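Local coordinates for Aureochrome1-like protein (Ochromonas danica, PDB 6I20) that probably senses blue light through flavin mononucleotide bound in a PAS-fold (LOV-type) domain, as aureochromes do, at residues 23-26 with 27-31; 43-46 with 47-51; 59-63 with 64-68. All blocks are in the same frame, centred on the assembly; numbering follows the deposited sequence. Where two conformers were deposited one is given.

Interaction 1 of 3, residues 23-26 with 27-31; sequences PSIP and DNPIV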
# COMPACT_ATOMS: atom_id res chain seq x y z
N PRO A 23 -7.80 -5.67 -8.68
CA PRO A 23 -7.02 -6.61 -9.48
C PRO A 23 -7.67 -7.04 -10.78
O PRO A 23 -7.00 -7.64 -11.60
CB PRO A 23 -6.81 -7.78 -8.55
CG PRO A 23 -8.02 -7.75 -7.65
CD PRO A 23 -8.30 -6.30 -7.42
N SER A 24 -8.95 -6.78 -10.97
CA SER A 24 -9.60 -7.06 -12.26
C SER A 24 -9.27 -6.05 -13.35
O SER A 24 -9.57 -6.29 -14.53
CB SER A 24 -11.11 -7.20 -12.10
OG SER A 24 -11.69 -5.95 -11.88
N ILE A 25 -8.71 -4.90 -12.95
CA ILE A 25 -8.29 -3.90 -13.96
C ILE A 25 -6.83 -4.18 -14.29
O ILE A 25 -6.05 -4.50 -13.38
CB ILE A 25 -8.50 -2.49 -13.37
CG1 ILE A 25 -9.95 -2.28 -12.94
CG2 ILE A 25 -8.07 -1.43 -14.37
CD1 ILE A 25 -10.23 -0.95 -12.28
N PRO A 26 -6.42 -4.04 -15.57
CA PRO A 26 -5.02 -4.32 -15.84
C PRO A 26 -4.04 -3.59 -14.93
O PRO A 26 -4.18 -2.39 -14.67
CB PRO A 26 -4.82 -3.83 -17.27
CG PRO A 26 -6.18 -3.66 -17.83
CD PRO A 26 -7.21 -3.79 -16.77
N ASP A 27 -3.08 -4.36 -14.44
CA ASP A 27 -2.03 -3.93 -13.57
C ASP A 27 -2.44 -3.53 -12.16
O ASP A 27 -1.69 -2.87 -11.47
CB ASP A 27 -1.20 -2.79 -14.21
CG ASP A 27 0.24 -2.80 -13.74
OD1 ASP A 27 0.73 -3.84 -13.22
OD2 ASP A 27 0.92 -1.73 -13.87
N ASN A 28 -3.61 -3.99 -11.73
CA ASN A 28 -4.03 -3.85 -10.34
C ASN A 28 -3.84 -2.43 -9.80
O ASN A 28 -3.16 -2.20 -8.77
CB ASN A 28 -3.26 -4.86 -9.47
CG ASN A 28 -3.79 -4.98 -8.06
OD1 ASN A 28 -4.97 -4.73 -7.78
ND2 ASN A 28 -2.91 -5.37 -7.16
N PRO A 29 -4.47 -1.46 -10.47
CA PRO A 29 -4.27 -0.07 -10.10
C PRO A 29 -5.08 0.39 -8.90
O PRO A 29 -6.10 -0.22 -8.53
CB PRO A 29 -4.75 0.66 -11.33
CG PRO A 29 -5.88 -0.17 -11.81
CD PRO A 29 -5.38 -1.57 -11.61
N ILE A 30 -4.66 1.52 -8.37
CA ILE A 30 -5.36 2.21 -7.30
C ILE A 30 -6.70 2.74 -7.83
O ILE A 30 -6.75 3.43 -8.86
CB ILE A 30 -4.52 3.37 -6.77
CG1 ILE A 30 -3.21 2.91 -6.16
CG2 ILE A 30 -5.30 4.23 -5.78
CD1 ILE A 30 -2.23 4.08 -5.99
N VAL A 31 -7.78 2.45 -7.09
CA VAL A 31 -9.12 2.96 -7.37
C VAL A 31 -9.62 3.92 -6.25
O VAL A 31 -10.66 4.57 -6.45
CB VAL A 31 -10.18 1.87 -7.64
CG1 VAL A 31 -9.88 1.13 -8.94
CG2 VAL A 31 -10.29 0.92 -6.45
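Asn28 N reaches back to Ile25 O (3.0 Å, N-H...O angle 148°), closing a type II beta turn from Ile25 to Asn28. This turn sits in the connection between strands 18-21 and 30-33, neighbours in the antiparallel sheet of the PAS fold, and it illustrates how a short local turn can place a cofactor-contacting residue. Pro26 takes the second position, where a proline's fixed phi suits this turn type, and Asp27 takes the third with a positive phi of 69°. The carboxylate of Asp27 swings outward from the turn to a salt bridge with Arg54, while its backbone O accepts from Asn52 ND2, so the corner is tied to the chain further on. Beyond the turn, Pro29 folds its ring against the preceding segment. Its CD rests 3.4 Å from Pro26 O, and its CG meets Ile25 CG2 at 3.6 Å, the two side chains crossing at about a right angle. The other branch of Ile25, through CG1, is directed elsewhere: its CD1 lies 4.0 Å from Val31 CG1, a looser apolar touch near the surface. Asn28 has the more specialised task. With CG anti to the backbone N (chi1 -169°), OD1 lies over the Pro23 ring, and the side chain also contacts the bound flavin mononucleotide, Asn28 being part of its pocket. The amide oxygen is hydrogen-bonded with Ser21 OG, which should help fix the rotation of the group. Tyr112 of strand 109-119 touches both Asn28 and Pro23 and covers them there. Pro23 itself offers the oxygen only close packing, since its ring nitrogen carries no hydrogen: Asn28 OD1 stands 3.1 Å from Pro23 N and 3.6 Å from Pro23 CB.

Interaction 2 of 3, residues 43-46 with 47-51; sequences YALS and EVLGR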
# COMPACT_ATOMS: atom_id res chain seq x y z
N TYR A 43 1.84 13.21 -3.94
CA TYR A 43 1.12 13.14 -5.20
C TYR A 43 -0.29 13.67 -5.05
O TYR A 43 -0.89 13.52 -3.97
CB TYR A 43 1.07 11.69 -5.73
CG TYR A 43 2.40 11.18 -6.22
CD1 TYR A 43 2.79 11.38 -7.53
CD2 TYR A 43 3.31 10.55 -5.37
CE1 TYR A 43 4.03 10.94 -7.97
CE2 TYR A 43 4.53 10.11 -5.82
CZ TYR A 43 4.90 10.32 -7.12
OH TYR A 43 6.12 9.90 -7.57
N ALA A 44 -0.83 14.29 -6.08
CA ALA A 44 -2.23 14.64 -6.17
C ALA A 44 -3.05 13.39 -6.45
O ALA A 44 -2.60 12.42 -7.07
CB ALA A 44 -2.47 15.69 -7.23
N LEU A 45 -4.31 13.42 -6.04
CA LEU A 45 -5.19 12.27 -6.29
C LEU A 45 -5.25 11.90 -7.79
O LEU A 45 -5.22 10.72 -8.16
CB LEU A 45 -6.63 12.56 -5.78
CG LEU A 45 -7.60 11.39 -5.86
CD1 LEU A 45 -7.14 10.17 -5.05
CD2 LEU A 45 -8.96 11.85 -5.37
N SER A 46 -5.29 12.92 -8.63
CA SER A 46 -5.34 12.75 -10.08
C SER A 46 -4.07 12.14 -10.66
O SER A 46 -4.10 11.74 -11.83
CB SER A 46 -5.60 14.12 -10.71
OG SER A 46 -4.62 15.03 -10.26
N GLU A 47 -2.99 12.06 -9.89
CA GLU A 47 -1.75 11.43 -10.31
C GLU A 47 -1.62 10.00 -9.83
O GLU A 47 -0.68 9.31 -10.21
CB GLU A 47 -0.55 12.24 -9.79
CG GLU A 47 -0.47 13.61 -10.38
CD GLU A 47 0.64 14.44 -9.82
OE1 GLU A 47 0.74 14.61 -8.59
OE2 GLU A 47 1.46 14.94 -10.62
N VAL A 48 -2.52 9.56 -8.94
CA VAL A 48 -2.41 8.22 -8.35
C VAL A 48 -3.50 7.26 -8.81
O VAL A 48 -3.25 6.07 -9.02
CB VAL A 48 -2.24 8.25 -6.86
CG1 VAL A 48 -1.14 9.17 -6.37
CG2 VAL A 48 -3.48 8.52 -6.16
N LEU A 49 -4.74 7.74 -8.94
CA LEU A 49 -5.80 6.85 -9.40
C LEU A 49 -5.45 6.31 -10.78
O LEU A 49 -4.94 7.05 -11.63
CB LEU A 49 -7.13 7.54 -9.44
CG LEU A 49 -7.69 8.04 -8.11
CD1 LEU A 49 -8.96 8.80 -8.38
CD2 LEU A 49 -7.88 6.94 -7.09
N GLY A 50 -5.70 5.02 -10.99
CA GLY A 50 -5.40 4.38 -12.28
C GLY A 50 -3.97 3.90 -12.44
O GLY A 50 -3.62 3.38 -13.51
N ARG A 51 -3.15 4.08 -11.40
CA ARG A 51 -1.75 3.68 -11.40
C ARG A 51 -1.50 2.57 -10.39
O ARG A 51 -2.11 2.54 -9.33
CB ARG A 51 -0.87 4.89 -11.03
CG ARG A 51 -1.07 6.08 -11.97
CD ARG A 51 -0.36 5.84 -13.29
NE ARG A 51 0.99 5.33 -13.12
CZ ARG A 51 2.09 6.05 -12.86
NH1 ARG A 51 3.20 5.42 -12.67
NH2 ARG A 51 2.08 7.38 -12.84
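Leu45 O is gripped by two backbone donors, Val48 N at 3.0 Å and Leu49 N at 3.1 Å. The second N-H points almost straight at the oxygen (175°) and nearly along the C=O axis; the first comes from well above the carbonyl plane. One acceptor thus ties together the single short turn of helix 45-48. A side chain secures its start: Glu47 OE1 accepts from Ala44 N at 3.0 Å through its anti lone pair, the one away from OE2, while Glu47 N binds Ala44 O at 2.9 Å. The same OE1 forms a salt bridge with Lys88, and the Tyr43 ring lies beside the carboxylate, their planes 61° apart. With an alanine in place of Glu47, Ala44 N and the Lys88 charge would probably be left without the carboxylate they share. On the inner side, buried Val48 presses CG1 on Tyr43 CB at 3.4 Å. At the surface, Leu45, its CG anti to the backbone N (chi1 -174°), lays CD1 3.8 Å from Leu49 CG. Phe55 meets the Tyr43 ring edge-to-face, and Phe37 and Leu38 of helix 35-41 touch Val48. The chemistry implies a division of labour: buried valine anchors the turn to its neighbours, while a shared carboxylate oxygen links the N-H of Ala44, just before the helix, to Lys88, remote in sequence.

Interaction 3 of 3, residues 59-63 with 64-68; sequences PETDP and KAVEK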
# COMPACT_ATOMS: atom_id res chain seq x y z
N PRO A 59 15.54 3.21 -6.78
CA PRO A 59 16.78 2.43 -6.81
C PRO A 59 17.23 1.85 -5.49
O PRO A 59 17.88 0.82 -5.49
CB PRO A 59 17.82 3.45 -7.30
CG PRO A 59 17.05 4.41 -8.04
CD PRO A 59 15.70 4.53 -7.42
N GLU A 60 16.92 2.51 -4.38
CA GLU A 60 17.33 1.95 -3.09
C GLU A 60 16.27 1.09 -2.42
O GLU A 60 16.53 0.55 -1.37
CB GLU A 60 17.86 3.04 -2.21
CG GLU A 60 19.12 3.62 -2.83
CD GLU A 60 19.94 4.47 -1.90
OE1 GLU A 60 19.94 5.71 -2.07
OE2 GLU A 60 20.61 3.89 -1.05
N THR A 61 15.12 0.90 -3.07
CA THR A 61 14.12 -0.05 -2.57
C THR A 61 14.63 -1.47 -2.76
O THR A 61 15.15 -1.81 -3.80
CB THR A 61 12.82 0.11 -3.38
OG1 THR A 61 12.38 1.46 -3.35
CG2 THR A 61 11.72 -0.80 -2.84
N ASP A 62 14.47 -2.32 -1.74
CA ASP A 62 14.98 -3.67 -1.78
C ASP A 62 14.05 -4.53 -2.66
O ASP A 62 12.88 -4.69 -2.33
CB ASP A 62 15.02 -4.24 -0.34
CG ASP A 62 15.58 -5.65 -0.28
OD1 ASP A 62 15.92 -6.27 -1.32
OD2 ASP A 62 15.71 -6.20 0.84
N PRO A 63 14.56 -5.12 -3.77
CA PRO A 63 13.69 -5.98 -4.59
C PRO A 63 13.14 -7.20 -3.83
O PRO A 63 12.10 -7.72 -4.19
CB PRO A 63 14.58 -6.37 -5.79
CG PRO A 63 15.93 -6.16 -5.29
CD PRO A 63 15.92 -5.05 -4.31
N LYS A 64 13.85 -7.65 -2.81
CA LYS A 64 13.35 -8.76 -2.00
C LYS A 64 12.10 -8.39 -1.21
O LYS A 64 11.22 -9.26 -1.03
CB LYS A 64 14.45 -9.28 -1.05
CG LYS A 64 15.68 -9.88 -1.76
CD LYS A 64 16.66 -10.52 -0.78
CE LYS A 64 17.89 -9.66 -0.58
NZ LYS A 64 18.84 -10.10 0.46
N ALA A 65 11.98 -7.13 -0.81
CA ALA A 65 10.75 -6.70 -0.11
C ALA A 65 9.62 -6.70 -1.10
O ALA A 65 8.48 -7.08 -0.81
CB ALA A 65 10.92 -5.34 0.49
N VAL A 66 9.89 -6.19 -2.31
CA VAL A 66 8.85 -6.17 -3.34
C VAL A 66 8.39 -7.60 -3.68
O VAL A 66 7.19 -7.86 -3.87
CB VAL A 66 9.39 -5.41 -4.61
CG1 VAL A 66 8.39 -5.44 -5.74
CG2 VAL A 66 9.70 -3.98 -4.22
N GLU A 67 9.33 -8.53 -3.70
CA GLU A 67 9.00 -9.94 -3.94
C GLU A 67 8.11 -10.51 -2.85
O GLU A 67 7.19 -11.27 -3.13
CB GLU A 67 10.27 -10.76 -4.10
CG GLU A 67 10.05 -12.24 -4.33
CD GLU A 67 9.28 -12.64 -5.58
OE1 GLU A 67 9.22 -11.88 -6.57
OE2 GLU A 67 8.72 -13.76 -5.59
N LYS A 68 8.37 -10.14 -1.61
CA LYS A 68 7.45 -10.57 -0.50
C LYS A 68 6.01 -10.08 -0.71
O LYS A 68 5.02 -10.81 -0.48
CB LYS A 68 7.99 -10.08 0.83
CG LYS A 68 9.21 -10.80 1.28
CD LYS A 68 9.53 -10.56 2.74
CE LYS A 68 10.93 -11.06 3.01
NZ LYS A 68 11.28 -11.07 4.44
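Thr61 approaches Val66 with its methyl, CG2 lying 4.0 Å from Val66 CG2, and the two side chains cross at about a right angle. Its hydroxyl is engaged on another side, hydrogen-bonded with Leu84 O of strand 79-86 and with Gly58 N, so the methyl faces Val66 while the hydroxyl joins Leu84 and Gly58. Asp62 comes next and is the N-cap of helix 63-75. Having CG anti to the backbone N (chi1 -178°) carries the carboxylate forward to the helix start, where OD1 accepts from Lys64 N at 2.9 Å. The N-H arrives from above the carboxylate plane, 61° out of it, at an N-H...O angle of 150°. Lys64 CB lies 3.4 Å from the same OD1. The opposite charges stay apart, with Asp62 OD2 5.0 Å from Lys64 NZ, so it is the backbone N-H that the carboxylate holds. A negative group here would probably be favoured by the positive end of the helix dipole. The backbone O of Asp62 accepts two weak bonds, from Ala65 N at 3.0 Å and from Val66 N at 3.3 Å. Pro63 opens the helix itself, in a place where a missing N-H costs no helical bond, and its O receives Glu67 N at 2.9 Å. In the same turn, Ala65 touches Leu83 of strand 79-86, whereas the Glu67 carboxylate bridges to Arg70. Val66 is buried and also touches the flavin mononucleotide, so the Thr61 methyl lies one shell behind the flavin, against a pocket residue. The whole is an aspartate N-cap with proline at N1, set at the entry to the long helix that lines the flavin site of this PAS domain.

Overall arrangement
The three interactions come in series along the chain, all within one PAS domain. Interactions 1 and 2, with centres about 13 Å apart, touch: the edge strand 30-33 meets the loop after helix 45-48, where Ile30 O and Gly50 N, 2.9 Å apart, and Ile30 N and Arg51 O, also 2.9 Å, are probably hydrogen-bonded. Interaction 3 stands apart at the start of helix 63-75, its centre about 21 Å from that of interaction 1 and 22 Å from that of interaction 2, and touches neither. Yet 23-31 and 59-68 each supply a residue to the flavin pocket, so a turn (interaction 1) and a capped helix start (interaction 3) border one cofactor.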